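Local coordinates for protein putative S-adenosyl-L-methionine-dependent Methyltransferase (Methanococcus maripaludis, PDB 3DLC) that binds S-adenosylmethionine and is probably a methyltransferase of the Rossmann-like class, its acceptor substrate not established, at residues A[138-143]-A[213-218]. Numbering follows the deposited sequence.
Sequences LKSGGK and KTDQEV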
loop_
_atom_site.group_PDB
_atom_site.type_symbol
_atom_site.label_atom_id
_atom_site.label_comp_id
_atom_site.label_asym_id
_atom_site.label_seq_id
_atom_site.Cartn_x
_atom_site.Cartn_y
_atom_site.Cartn_z
ATOM N N LEU A 138 -13.772 5.292 -0.491
ATOM C CA LEU A 138 -13.506 5.615 -1.885
ATOM C C LEU A 138 -14.638 6.486 -2.445
ATOM O O LEU A 138 -15.816 6.180 -2.270
ATOM C CB LEU A 138 -13.394 4.293 -2.681
ATOM C CG LEU A 138 -12.916 4.369 -4.124
ATOM C CD1 LEU A 138 -11.521 5.013 -4.212
ATOM C CD2 LEU A 138 -12.898 2.958 -4.731
ATOM N N LYS A 139 -14.249 7.554 -3.128
ATOM C CA LYS A 139 -15.184 8.438 -3.790
ATOM C C LYS A 139 -15.718 7.761 -5.054
ATOM O O LYS A 139 -15.002 7.045 -5.752
ATOM C CB LYS A 139 -14.491 9.766 -4.162
ATOM C CG LYS A 139 -15.458 10.859 -4.555
ATOM C CD LYS A 139 -14.701 12.135 -4.976
ATOM C CE LYS A 139 -13.830 12.657 -3.884
ATOM N NZ LYS A 139 -13.258 13.949 -4.346
ATOM N N SER A 140 -16.988 8.003 -5.344
ATOM C CA SER A 140 -17.568 7.551 -6.600
ATOM C C SER A 140 -16.685 8.086 -7.729
ATOM O O SER A 140 -16.389 9.280 -7.806
ATOM C CB SER A 140 -19.013 8.042 -6.732
ATOM O OG SER A 140 -19.615 7.564 -7.913
ATOM N N GLY A 141 -16.300 7.197 -8.628
ATOM C CA GLY A 141 -15.346 7.487 -9.688
ATOM C C GLY A 141 -13.895 7.305 -9.295
ATOM O O GLY A 141 -13.020 7.414 -10.122
ATOM N N GLY A 142 -13.655 7.017 -8.026
ATOM C CA GLY A 142 -12.324 6.785 -7.489
ATOM C C GLY A 142 -11.731 5.457 -7.906
ATOM O O GLY A 142 -12.447 4.548 -8.321
ATOM N N LYS A 143 -10.417 5.334 -7.693
ATOM C CA LYS A 143 -9.637 4.148 -8.058
ATOM C C LYS A 143 -8.780 3.671 -6.895
ATOM O O LYS A 143 -8.379 4.475 -6.047
ATOM C CB LYS A 143 -8.680 4.450 -9.235
ATOM C CG LYS A 143 -9.336 4.959 -10.516
ATOM C CD LYS A 143 -10.080 3.880 -11.237
ATOM C CE LYS A 143 -10.678 4.391 -12.535
ATOM N NZ LYS A 143 -11.357 3.335 -13.273
ATOM N N LYS A 213 -15.068 2.612 -8.083
ATOM C CA LYS A 213 -16.376 2.777 -7.512
ATOM C C LYS A 213 -17.272 3.404 -8.526
ATOM O O LYS A 213 -17.040 4.498 -9.022
ATOM C CB LYS A 213 -16.344 3.627 -6.242
ATOM C CG LYS A 213 -17.754 3.812 -5.670
ATOM C CD LYS A 213 -17.897 4.643 -4.395
ATOM C CE LYS A 213 -17.800 3.825 -3.186
ATOM N NZ LYS A 213 -17.957 4.519 -1.877
ATOM N N THR A 214 -18.330 2.702 -8.831
ATOM C CA THR A 214 -19.256 3.135 -9.844
ATOM C C THR A 214 -20.664 2.810 -9.406
ATOM O O THR A 214 -20.884 1.975 -8.554
ATOM C CB THR A 214 -18.891 2.463 -11.191
ATOM O OG1 THR A 214 -19.476 3.174 -12.288
ATOM C CG2 THR A 214 -19.246 0.949 -11.228
ATOM N N ASP A 215 -21.633 3.459 -10.028
ATOM C CA ASP A 215 -23.045 3.203 -9.737
ATOM C C ASP A 215 -23.304 1.711 -9.990
ATOM O O ASP A 215 -23.036 1.203 -11.072
ATOM C CB ASP A 215 -23.937 4.076 -10.590
ATOM C CG ASP A 215 -23.885 5.557 -10.205
ATOM O OD1 ASP A 215 -23.503 5.896 -9.052
ATOM O OD2 ASP A 215 -24.238 6.384 -11.071
ATOM N N GLN A 216 -23.799 1.024 -8.982
ATOM C CA GLN A 216 -23.835 -0.413 -9.019
ATOM C C GLN A 216 -24.798 -1.025 -10.014
ATOM O O GLN A 216 -25.831 -0.462 -10.379
ATOM C CB GLN A 216 -24.046 -1.013 -7.652
ATOM C CG GLN A 216 -25.417 -0.883 -7.074
ATOM C CD GLN A 216 -25.497 -1.629 -5.765
ATOM O OE1 GLN A 216 -24.593 -1.504 -4.915
ATOM N NE2 GLN A 216 -26.539 -2.434 -5.576
ATOM N N GLU A 217 -24.494 -2.254 -10.395
ATOM C CA GLU A 217 -25.279 -2.947 -11.407
ATOM C C GLU A 217 -26.602 -3.488 -10.902
ATOM O O GLU A 217 -27.527 -3.643 -11.696
ATOM C CB GLU A 217 -24.453 -4.070 -12.054
ATOM C CG GLU A 217 -24.028 -5.145 -11.114
ATOM C CD GLU A 217 -22.962 -6.017 -11.716
ATOM O OE1 GLU A 217 -23.030 -6.335 -12.933
ATOM O OE2 GLU A 217 -22.059 -6.416 -10.976
ATOM N N VAL A 218 -26.700 -3.799 -9.619
ATOM C CA VAL A 218 -27.948 -4.330 -9.061
ATOM C C VAL A 218 -28.794 -3.190 -8.542
ATOM O O VAL A 218 -28.497 -2.563 -7.522
ATOM C CB VAL A 218 -27.684 -5.376 -7.944
ATOM C CG1 VAL A 218 -29.017 -5.834 -7.336
ATOM C CG2 VAL A 218 -26.890 -6.555 -8.486
#
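Lys-213 lies along the type II beta turn Lys-139 to Gly-142, which leads into strand 142-148 of the Rossmann-like methyltransferase sheet. That strand runs antiparallel to strand 206-211. Just beyond strand 206-211, two backbone bonds tie Lys-213 to the turn. Gly-141 N donates to Lys-213 O at 2.8 Å, and Lys-213 N donates to Gly-142 O at a longer 3.3 Å. Within the turn, Gly-142 N bonds to Lys-139 O. Gly-141 has a positive phi of 87°, at which a side chain would press against the carbonyl oxygen of Ser-140.

The side chain of Lys-213 starts with CB, which lies 3.8 Å from Leu-138 CD2 and also touches Lys-139 O. CG passes Ser-140 CA at 3.9 Å. CD is 3.3 Å from Leu-138 O and also close to Ser-140 N. Up to this point the chain is extended; it then turns about the CG-CD bond, chi3 -90°, and CE and NZ stay by the same oxygen, just past the end of helix 127-137. The ammonium has further hydrogen bonds to Tyr-135 O and Asn-110 OD1, and it makes a cation-pi contact with Tyr-135. Its positive charge at the C-terminal end of the helix is probably favourable to the helix dipole. With an alanine here, the Leu-138 and Tyr-135 carbonyls would probably lose their ammonium donor, and Ser-140 the methylenes that lie along it. Lys-213 NZ meets Leu-138 O at 2.7 Å, in the carbonyl plane, with a C=O...N angle of 157°.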